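Local coordinates for poly-beta-hydroxybuterate polymerase (Cupriavidus necator, PDB 5T6O), which probably acts as an acyltransferase that joins hydroxybutyryl units into polyhydroxybutyrate, this chain being its catalytic domain of alpha/beta-hydrolase fold, at residues A[125-130]-A[261-266]; A[145-150]-A[281-286]; A[150-155]-A[243-248]. The protein carries 1 engineered substitution. All coordinates share one frame; numbering follows the deposited sequence.

Overall arrangement
The three contacts lie within one alpha/beta-hydrolase domain. Contact 1 packs helix 120-134 against segment 261-266, contact 2 joins the loops that follow two adjacent parallel strands, and contact 3 packs the loop after strand 140-146 on the C-terminal end of helix 234-246. Leu-150, common to the segments of contacts 2 and 3, borders contact 1 with CD2 3.9 Å from Ser-126 CB; Leu-149 CD1 of contact 2 lies 3.6 Å from Tyr-245 OH of contact 3. Centres are about 18 Å (1-2), 16 Å (1-3) and 11 Å (2-3) apart. Contact 2 probably adjoins the catalytic region: Leu-146 pairs with Ala-119 after strand 113-118, the nucleophile elbow of this fold, and Thr-147 touches Asp-280 and His-308.

Contact 1 of 3, residues A[125-130]-A[261-266]; sequences VSTALA and VPVDLA
Val-263 and Leu-265 pack against one side of helix 120-134 at Ser-126, Thr-127 and Ala-130; in the alpha/beta-hydrolase fold this is the helix that follows the nucleophile elbow. Val-263 shows how the methyls divide the work. Its CB branches into CG1, set opposite the backbone N (chi1 173°), and CG2, opposite the carbonyl carbon. CG1 meets Ala-130 CB at 4.0 Å, whereas CG2 comes to 4.3 Å from Thr-127 CG2. Thr-127 itself keeps its hydroxyl bonded within the helix, to the carbonyl of Thr-123, and thereby leaves its methyl for the packing. Val-263 also rests on Leu-250 and Val-258.

Ala-130 CB is covered further by the backbone, lying 3.8 Å from Asp-264 O. A turn earlier in the helix, Ser-126 CB is met by the tip of Leu-265, CD2 at 4.1 Å.

No direct hydrogen bond crosses the interface, but one water does: it donates to Ala-130 O and to Pro-262 O and accepts from Asp-264 N. Just beyond, an Asx turn shapes the chain, with Ala-266 N giving its hydrogen to Asp-264 OD1 at 2.9 Å from above the carboxylate plane.

Contact 2 of 3, residues A[145-150]-A[281-286]; sequences LLTTLL and HIVPWT. With SO4 (sulfate ion), chain B.
Val-283 projects between Thr-147 and Leu-149, and the direct contact is essentially apolar, with no hydrogen bond across it. With CG1 opposite its backbone N (chi1 178°), Val-283 offers one methyl to each neighbour. CG1 goes to Leu-149, 3.7 Å from CD2, as the two side chains run past one another in opposite senses. CG2 of Val-283 meets Thr-147, by the carbonyl O at 3.5 Å and also by the methyl. The Thr-147 methyl closes in on the branch point, its CG2 lying 3.6 Å from Val-283 CB.

Polar bonds are found within one segment and next to the other. Thr-148 OG1 donates to Leu-146 O at 3.1 Å, approaching from well above the carbonyl plane, as the chain turns through Thr-147 with positive phi. Across the contact, both Ile-282 N and Val-283 N bond to Asp-280 OD1, fixing the loop just before Val-283.

Beside the contact, within segment 281-286, lies Trp-285, in the first turn of the helix whose N-cap position is held by Pro-284. Thr-286 CG2 sits over one face of the indole, 3.8 Å above its plane. Trp-285 NE1 donates, in the ring plane, to sulfate O4 at 3.1 Å, N-H...O angle 160°. This ion, probably from the crystallisation liquor, is also bound by Arg-278.

The contact thus joins the loops following strands 140-146 and 272-277, parallel neighbours in the central sheet. Helix 308-312 lies against Thr-147 and Ile-282, helix 333-339 against Trp-285, and Val-160 of the second subunit against Ile-282.

Contact 3 of 3, residues A[150-155]-A[243-248]; sequences LDFADT and HTYLQN. With SO4 (sulfate ion), chain D.
Phe-152 is held by Thr-244 over one ring face, with Tyr-245 and Asn-248 at its edge. Thr-244 CB makes a CH-pi contact, 3.3 Å from the ring centroid and 6° from the normal, hence almost above the face centre. The edge of Phe-152 points at the face of Tyr-245 in a T-shaped pair, with planes at 70° and ring centroids 5.0 Å apart. Thr-155 lies across the same tyrosine, its OG1 3.5 Å from Tyr-245 CD1.

Asn-248 supplies the polar grip. Its OD1 accepts from Phe-152 N at 2.8 Å, the donor standing above the carbonyl plane, while its ND2 gives to Asp-151 OD1 at 2.9 Å with the acceptor close to the amide plane. The Asn-248 CG, opposite its own backbone N (chi1 -163°), brings the amide across to both partners.

A second shell sets these groups in place. Asp-151 OD1 also takes Ala-153 N, forming an Asx turn, and its two donors arrive from opposite faces of the carboxylate. Thr-155 OG1 donates to Phe-152 O, in the carbonyl plane at 2.8 Å, bracing the type II turn from Phe-152 to Thr-155. A water donates to both Leu-150 O and Asn-248 OD1. On the helix, Thr-244 OG1 is bonded to Tyr-240 O. Helix 234-246, which also carries Cys-238 of the disulfide with Cys-182, packs through Leu-246 on Val-207 of the second subunit. His-243 NE2 donates to sulfate O2 at 2.9 Å; that ion, probably from the crystallisation liquor, also binds Cys-182 N and Arg-242 NH1.

The amide is used at both ends: two donors meet its oxygen and a carboxylate meets its nitrogen. That pairing defines which end is oxygen, and the two N-H donors would probably stabilise the negative charge of the Asp-151 carboxylate.

Contact 1 of 3, residues A[125-130]-A[261-266]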
loop_
_atom_site.group_PDB
_atom_site.type_symbol
_atom_site.label_atom_id
_atom_site.label_comp_id
_atom_site.label_asym_id
_atom_site.label_seq_id
_atom_site.Cartn_x
_atom_site.Cartn_y
_atom_site.Cartn_z
ATOM N N VAL A 125 3.724 -10.892 -28.775
ATOM C CA VAL A 125 4.911 -11.167 -29.572
ATOM C C VAL A 125 5.876 -12.071 -28.811
ATOM O O VAL A 125 6.564 -12.901 -29.421
ATOM C CB VAL A 125 5.578 -9.869 -30.059
ATOM C CG1 VAL A 125 6.468 -9.248 -28.983
ATOM C CG2 VAL A 125 6.356 -10.187 -31.321
ATOM N N SER A 126 5.909 -11.976 -27.479
ATOM C CA SER A 126 6.756 -12.885 -26.707
ATOM C C SER A 126 6.266 -14.322 -26.825
ATOM O O SER A 126 7.073 -15.253 -26.956
ATOM C CB SER A 126 6.800 -12.452 -25.239
ATOM O OG SER A 126 7.361 -11.151 -25.126
ATOM N N THR A 127 4.942 -14.522 -26.776
ATOM C CA THR A 127 4.400 -15.866 -26.952
ATOM C C THR A 127 4.756 -16.413 -28.329
ATOM O O THR A 127 5.173 -17.569 -28.459
ATOM C CB THR A 127 2.883 -15.844 -26.741
ATOM O OG1 THR A 127 2.602 -15.365 -25.420
ATOM C CG2 THR A 127 2.278 -17.238 -26.932
ATOM N N ALA A 128 4.633 -15.576 -29.363
ATOM C CA ALA A 128 4.932 -16.009 -30.726
ATOM C C ALA A 128 6.385 -16.442 -30.872
ATOM O O ALA A 128 6.673 -17.463 -31.509
ATOM C CB ALA A 128 4.612 -14.886 -31.715
ATOM N N LEU A 129 7.318 -15.669 -30.309
ATOM C CA LEU A 129 8.721 -16.048 -30.422
ATOM C C LEU A 129 9.022 -17.307 -29.616
ATOM O O LEU A 129 9.840 -18.130 -30.039
ATOM C CB LEU A 129 9.612 -14.880 -29.993
ATOM C CG LEU A 129 9.651 -13.741 -31.014
ATOM C CD1 LEU A 129 10.348 -12.533 -30.423
ATOM C CD2 LEU A 129 10.357 -14.185 -32.296
ATOM N N ALA A 130 8.349 -17.493 -28.477
ATOM C CA ALA A 130 8.515 -18.734 -27.728
ATOM C C ALA A 130 7.967 -19.925 -28.513
ATOM O O ALA A 130 8.558 -21.012 -28.492
ATOM C CB ALA A 130 7.839 -18.623 -26.362
ATOM N N VAL A 261 2.725 -26.261 -29.261
ATOM C CA VAL A 261 3.991 -26.427 -28.537
ATOM C C VAL A 261 3.878 -25.810 -27.156
ATOM O O VAL A 261 3.086 -24.887 -26.913
ATOM C CB VAL A 261 5.184 -25.793 -29.291
ATOM C CG1 VAL A 261 5.471 -26.551 -30.585
ATOM C CG2 VAL A 261 4.926 -24.315 -29.560
ATOM N N PRO A 262 4.672 -26.320 -26.208
ATOM C CA PRO A 262 4.723 -25.701 -24.879
ATOM C C PRO A 262 5.402 -24.341 -24.949
ATOM O O PRO A 262 6.344 -24.141 -25.723
ATOM C CB PRO A 262 5.550 -26.696 -24.050
ATOM C CG PRO A 262 5.539 -27.981 -24.845
ATOM C CD PRO A 262 5.497 -27.540 -26.275
ATOM N N VAL A 263 4.916 -23.406 -24.138
ATOM C CA VAL A 263 5.441 -22.041 -24.107
ATOM C C VAL A 263 6.425 -21.932 -22.947
ATOM O O VAL A 263 6.041 -22.026 -21.775
ATOM C CB VAL A 263 4.323 -21.003 -23.974
ATOM C CG1 VAL A 263 4.922 -19.609 -23.781
ATOM C CG2 VAL A 263 3.413 -21.042 -25.193
ATOM N N ASP A 264 7.695 -21.707 -23.274
ATOM C CA ASP A 264 8.745 -21.422 -22.300
ATOM C C ASP A 264 9.371 -20.096 -22.713
ATOM O O ASP A 264 10.123 -20.042 -23.692
ATOM C CB ASP A 264 9.784 -22.544 -22.274
ATOM C CG ASP A 264 10.915 -22.299 -21.268
ATOM O OD1 ASP A 264 11.015 -21.198 -20.680
ATOM O OD2 ASP A 264 11.731 -23.226 -21.083
ATOM N N LEU A 265 9.052 -19.025 -21.982
ATOM C CA LEU A 265 9.548 -17.707 -22.371
ATOM C C LEU A 265 11.067 -17.631 -22.334
ATOM O O LEU A 265 11.651 -16.779 -23.016
ATOM C CB LEU A 265 8.956 -16.617 -21.473
ATOM C CG LEU A 265 7.442 -16.384 -21.530
ATOM C CD1 LEU A 265 7.005 -15.446 -20.410
ATOM C CD2 LEU A 265 7.014 -15.837 -22.884
ATOM N N ALA A 266 11.728 -18.495 -21.555
ATOM C CA ALA A 266 13.187 -18.492 -21.554
ATOM C C ALA A 266 13.762 -18.956 -22.885
ATOM O O ALA A 266 14.941 -18.706 -23.152
ATOM C CB ALA A 266 13.732 -19.365 -20.418
HETATM O O HOH W 1 8.382 -22.346 -25.947
#

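Contact 2 of 3, residues A[145-150]-A[281-286]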
loop_
_atom_site.group_PDB
_atom_site.type_symbol
_atom_site.label_atom_id
_atom_site.label_comp_id
_atom_site.label_asym_id
_atom_site.label_seq_id
_atom_site.Cartn_x
_atom_site.Cartn_y
_atom_site.Cartn_z
ATOM N N LEU A 145 10.431 -4.942 -25.245
ATOM C CA LEU A 145 9.145 -5.079 -24.562
ATOM C C LEU A 145 8.831 -3.756 -23.874
ATOM O O LEU A 145 9.396 -3.448 -22.825
ATOM C CB LEU A 145 9.199 -6.224 -23.556
ATOM C CG LEU A 145 9.426 -7.618 -24.151
ATOM C CD1 LEU A 145 9.428 -8.672 -23.028
ATOM C CD2 LEU A 145 8.349 -7.943 -25.195
ATOM N N LEU A 146 7.936 -2.967 -24.467
ATOM C CA LEU A 146 7.491 -1.727 -23.853
ATOM C C LEU A 146 6.242 -2.007 -23.025
ATOM O O LEU A 146 5.223 -2.452 -23.571
ATOM C CB LEU A 146 7.195 -0.666 -24.913
ATOM C CG LEU A 146 8.330 -0.334 -25.886
ATOM C CD1 LEU A 146 7.892 0.827 -26.781
ATOM C CD2 LEU A 146 9.622 0.026 -25.151
ATOM N N THR A 147 6.324 -1.776 -21.711
ATOM C CA THR A 147 5.138 -1.800 -20.856
ATOM C C THR A 147 4.367 -3.111 -21.023
ATOM O O THR A 147 3.157 -3.130 -21.258
ATOM C CB THR A 147 4.263 -0.582 -21.171
ATOM O OG1 THR A 147 5.105 0.570 -21.181
ATOM C CG2 THR A 147 3.190 -0.362 -20.129
ATOM N N THR A 148 5.081 -4.223 -20.893
ATOM C CA THR A 148 4.539 -5.543 -21.214
ATOM C C THR A 148 4.379 -6.379 -19.951
ATOM O O THR A 148 5.305 -6.472 -19.144
ATOM C CB THR A 148 5.465 -6.260 -22.197
ATOM O OG1 THR A 148 5.483 -5.538 -23.431
ATOM C CG2 THR A 148 5.030 -7.718 -22.425
ATOM N N LEU A 149 3.216 -7.002 -19.789
ATOM C CA LEU A 149 3.027 -7.990 -18.735
ATOM C C LEU A 149 3.377 -9.371 -19.275
ATOM O O LEU A 149 2.823 -9.805 -20.291
ATOM C CB LEU A 149 1.588 -7.971 -18.220
ATOM C CG LEU A 149 1.200 -6.722 -17.428
ATOM C CD1 LEU A 149 -0.324 -6.700 -17.170
ATOM C CD2 LEU A 149 1.984 -6.667 -16.116
ATOM N N LEU A 150 4.322 -10.038 -18.617
ATOM C CA LEU A 150 4.534 -11.469 -18.769
ATOM C C LEU A 150 4.207 -12.218 -17.485
ATOM O O LEU A 150 3.521 -13.256 -17.513
ATOM C CB LEU A 150 5.987 -11.752 -19.183
ATOM C CG LEU A 150 6.453 -11.140 -20.506
ATOM C CD1 LEU A 150 7.915 -11.514 -20.769
ATOM C CD2 LEU A 150 5.553 -11.549 -21.679
ATOM N N HIS A 281 -0.188 2.369 -13.524
ATOM C CA HIS A 281 -1.020 1.480 -12.716
ATOM C C HIS A 281 -1.846 0.529 -13.562
ATOM O O HIS A 281 -2.667 -0.216 -13.025
ATOM C CB HIS A 281 -1.908 2.299 -11.789
ATOM C CG HIS A 281 -1.115 3.128 -10.834
ATOM N ND1 HIS A 281 -0.242 2.570 -9.925
ATOM C CD2 HIS A 281 -1.004 4.469 -10.693
ATOM C CE1 HIS A 281 0.350 3.532 -9.239
ATOM N NE2 HIS A 281 -0.097 4.693 -9.684
ATOM N N ILE A 282 -1.637 0.540 -14.868
ATOM C CA ILE A 282 -2.196 -0.466 -15.761
ATOM C C ILE A 282 -1.230 -1.628 -15.933
ATOM O O ILE A 282 -1.613 -2.799 -15.839
ATOM C CB ILE A 282 -2.554 0.205 -17.105
ATOM C CG1 ILE A 282 -3.695 1.199 -16.886
ATOM C CG2 ILE A 282 -2.934 -0.819 -18.152
ATOM C CD1 ILE A 282 -4.020 2.018 -18.094
ATOM N N VAL A 283 0.042 -1.310 -16.151
ATOM C CA VAL A 283 1.144 -2.264 -16.103
ATOM C C VAL A 283 2.091 -1.767 -15.011
ATOM O O VAL A 283 2.971 -0.944 -15.301
ATOM C CB VAL A 283 1.850 -2.370 -17.468
ATOM C CG1 VAL A 283 3.027 -3.334 -17.416
ATOM C CG2 VAL A 283 0.864 -2.789 -18.572
ATOM N N PRO A 284 1.938 -2.199 -13.753
ATOM C CA PRO A 284 2.857 -1.747 -12.699
ATOM C C PRO A 284 4.306 -1.943 -13.122
ATOM O O PRO A 284 4.655 -2.955 -13.729
ATOM C CB PRO A 284 2.497 -2.645 -11.508
ATOM C CG PRO A 284 1.027 -2.966 -11.727
ATOM C CD PRO A 284 0.894 -3.105 -13.233
ATOM N N TRP A 285 5.158 -0.964 -12.809
ATOM C CA TRP A 285 6.536 -1.077 -13.279
ATOM C C TRP A 285 7.226 -2.277 -12.650
ATOM O O TRP A 285 8.067 -2.914 -13.293
ATOM C CB TRP A 285 7.323 0.222 -13.027
ATOM C CG TRP A 285 7.936 0.415 -11.650
ATOM C CD1 TRP A 285 7.400 1.117 -10.613
ATOM C CD2 TRP A 285 9.217 -0.062 -11.193
ATOM N NE1 TRP A 285 8.256 1.097 -9.533
ATOM C CE2 TRP A 285 9.374 0.373 -9.860
ATOM C CE3 TRP A 285 10.237 -0.815 -11.778
ATOM C CZ2 TRP A 285 10.509 0.084 -9.106
ATOM C CZ3 TRP A 285 11.374 -1.106 -11.024
ATOM C CH2 TRP A 285 11.497 -0.657 -9.706
ATOM N N THR A 286 6.836 -2.636 -11.424
ATOM C CA THR A 286 7.408 -3.815 -10.784
ATOM C C THR A 286 6.991 -5.091 -11.505
ATOM O O THR A 286 7.742 -6.079 -11.510
ATOM C CB THR A 286 6.973 -3.864 -9.321
ATOM O OG1 THR A 286 5.548 -3.770 -9.252
ATOM C CG2 THR A 286 7.561 -2.689 -8.561
HETATM S S SO4 B . 7.704 3.194 -6.163
HETATM O O1 SO4 B . 8.980 3.682 -5.642
HETATM O O2 SO4 B . 6.692 3.346 -5.117
HETATM O O3 SO4 B . 7.304 3.982 -7.329
HETATM O O4 SO4 B . 7.839 1.781 -6.526
#

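Contact 3 of 3, residues A[150-155]-A[243-248]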
loop_
_atom_site.group_PDB
_atom_site.type_symbol
_atom_site.label_atom_id
_atom_site.label_comp_id
_atom_site.label_asym_id
_atom_site.label_seq_id
_atom_site.Cartn_x
_atom_site.Cartn_y
_atom_site.Cartn_z
ATOM N N LEU A 150 4.322 -10.038 -18.617
ATOM C CA LEU A 150 4.534 -11.469 -18.769
ATOM C C LEU A 150 4.207 -12.218 -17.485
ATOM O O LEU A 150 3.521 -13.256 -17.513
ATOM C CB LEU A 150 5.987 -11.752 -19.183
ATOM C CG LEU A 150 6.453 -11.140 -20.506
ATOM C CD1 LEU A 150 7.915 -11.514 -20.769
ATOM C CD2 LEU A 150 5.553 -11.549 -21.679
ATOM N N ASP A 151 4.676 -11.697 -16.350
ATOM C CA ASP A 151 4.273 -12.162 -15.025
ATOM C C ASP A 151 3.161 -11.244 -14.538
ATOM O O ASP A 151 3.376 -10.044 -14.350
ATOM C CB ASP A 151 5.471 -12.147 -14.069
ATOM C CG ASP A 151 5.155 -12.721 -12.692
ATOM O OD1 ASP A 151 3.966 -12.849 -12.311
ATOM O OD2 ASP A 151 6.130 -13.031 -11.977
ATOM N N PHE A 152 1.962 -11.801 -14.360
ATOM C CA PHE A 152 0.785 -11.013 -14.031
ATOM C C PHE A 152 0.488 -11.010 -12.533
ATOM O O PHE A 152 -0.609 -10.611 -12.120
ATOM C CB PHE A 152 -0.430 -11.522 -14.834
ATOM C CG PHE A 152 -0.356 -11.230 -16.328
ATOM C CD1 PHE A 152 0.575 -11.878 -17.134
ATOM C CD2 PHE A 152 -1.234 -10.335 -16.922
ATOM C CE1 PHE A 152 0.648 -11.613 -18.502
ATOM C CE2 PHE A 152 -1.170 -10.059 -18.297
ATOM C CZ PHE A 152 -0.234 -10.703 -19.082
ATOM N N ALA A 153 1.446 -11.430 -11.706
ATOM C CA ALA A 153 1.227 -11.426 -10.264
ATOM C C ALA A 153 0.863 -10.029 -9.777
ATOM O O ALA A 153 1.387 -9.025 -10.265
ATOM C CB ALA A 153 2.473 -11.933 -9.530
ATOM N N ASP A 154 -0.073 -9.970 -8.830
ATOM C CA ASP A 154 -0.431 -8.738 -8.124
ATOM C C ASP A 154 -1.073 -7.693 -9.034
ATOM O O ASP A 154 -0.955 -6.490 -8.784
ATOM C CB ASP A 154 0.787 -8.137 -7.416
ATOM C CG ASP A 154 1.483 -9.139 -6.524
ATOM O OD1 ASP A 154 0.779 -9.851 -5.776
ATOM O OD2 ASP A 154 2.727 -9.227 -6.587
ATOM N N THR A 155 -1.766 -8.121 -10.089
ATOM C CA THR A 155 -2.490 -7.158 -10.906
ATOM C C THR A 155 -3.867 -6.820 -10.342
ATOM O O THR A 155 -4.519 -5.907 -10.861
ATOM C CB THR A 155 -2.612 -7.663 -12.348
ATOM O OG1 THR A 155 -2.939 -9.055 -12.345
ATOM C CG2 THR A 155 -1.297 -7.448 -13.104
ATOM N N HIS A 243 -5.629 -17.193 -18.446
ATOM C CA HIS A 243 -4.298 -17.778 -18.332
ATOM C C HIS A 243 -3.223 -16.760 -17.979
ATOM O O HIS A 243 -2.083 -17.157 -17.707
ATOM C CB HIS A 243 -3.929 -18.501 -19.633
ATOM C CG HIS A 243 -4.780 -19.709 -19.901
ATOM N ND1 HIS A 243 -4.726 -20.840 -19.117
ATOM C CD2 HIS A 243 -5.720 -19.951 -20.848
ATOM C CE1 HIS A 243 -5.587 -21.732 -19.577
ATOM N NE2 HIS A 243 -6.208 -21.215 -20.623
ATOM N N THR A 244 -3.552 -15.468 -17.969
ATOM C CA THR A 244 -2.594 -14.470 -17.511
ATOM C C THR A 244 -3.077 -13.824 -16.212
ATOM O O THR A 244 -2.615 -14.203 -15.128
ATOM C CB THR A 244 -2.316 -13.432 -18.618
ATOM O OG1 THR A 244 -3.466 -12.613 -18.860
ATOM C CG2 THR A 244 -1.937 -14.128 -19.912
ATOM N N TYR A 245 -4.032 -12.892 -16.289
ATOM C CA TYR A 245 -4.480 -12.195 -15.085
ATOM C C TYR A 245 -4.929 -13.153 -13.984
ATOM O O TYR A 245 -4.632 -12.930 -12.805
ATOM C CB TYR A 245 -5.616 -11.231 -15.421
ATOM C CG TYR A 245 -5.147 -9.984 -16.116
ATOM C CD1 TYR A 245 -4.706 -8.880 -15.386
ATOM C CD2 TYR A 245 -5.143 -9.900 -17.500
ATOM C CE1 TYR A 245 -4.279 -7.735 -16.025
ATOM C CE2 TYR A 245 -4.712 -8.763 -18.140
ATOM C CZ TYR A 245 -4.284 -7.684 -17.400
ATOM O OH TYR A 245 -3.862 -6.548 -18.047
ATOM N N LEU A 246 -5.652 -14.220 -14.338
ATOM C CA LEU A 246 -6.232 -15.043 -13.280
ATOM C C LEU A 246 -5.291 -16.137 -12.791
ATOM O O LEU A 246 -5.067 -16.274 -11.584
ATOM C CB LEU A 246 -7.548 -15.667 -13.753
ATOM C CG LEU A 246 -8.758 -14.768 -13.531
ATOM C CD1 LEU A 246 -10.003 -15.458 -14.036
ATOM C CD2 LEU A 246 -8.897 -14.445 -12.049
ATOM N N GLN A 247 -4.748 -16.934 -13.703
ATOM C CA GLN A 247 -3.953 -18.090 -13.327
ATOM C C GLN A 247 -2.463 -17.890 -13.538
ATOM O O GLN A 247 -1.675 -18.708 -13.050
ATOM C CB GLN A 247 -4.436 -19.322 -14.101
ATOM C CG GLN A 247 -5.861 -19.688 -13.699
ATOM C CD GLN A 247 -6.462 -20.797 -14.536
ATOM O OE1 GLN A 247 -5.835 -21.315 -15.462
ATOM N NE2 GLN A 247 -7.692 -21.168 -14.209
ATOM N N ASN A 248 -2.061 -16.831 -14.240
ATOM C CA ASN A 248 -0.661 -16.402 -14.330
ATOM C C ASN A 248 0.260 -17.555 -14.728
ATOM O O ASN A 248 1.243 -17.869 -14.049
ATOM C CB ASN A 248 -0.200 -15.778 -13.007
ATOM C CG ASN A 248 1.073 -14.969 -13.167
ATOM O OD1 ASN A 248 1.388 -14.502 -14.269
ATOM N ND2 ASN A 248 1.809 -14.796 -12.075
HETATM S S SO4 D . -8.847 -22.784 -22.673
HETATM O O1 SO4 D . -7.803 -23.778 -22.906
HETATM O O2 SO4 D . -8.761 -22.344 -21.276
HETATM O O3 SO4 D . -10.173 -23.339 -22.947
HETATM O O4 SO4 D . -8.672 -21.661 -23.595
HETATM O O HOH W 2 1.984 -15.460 -16.776
#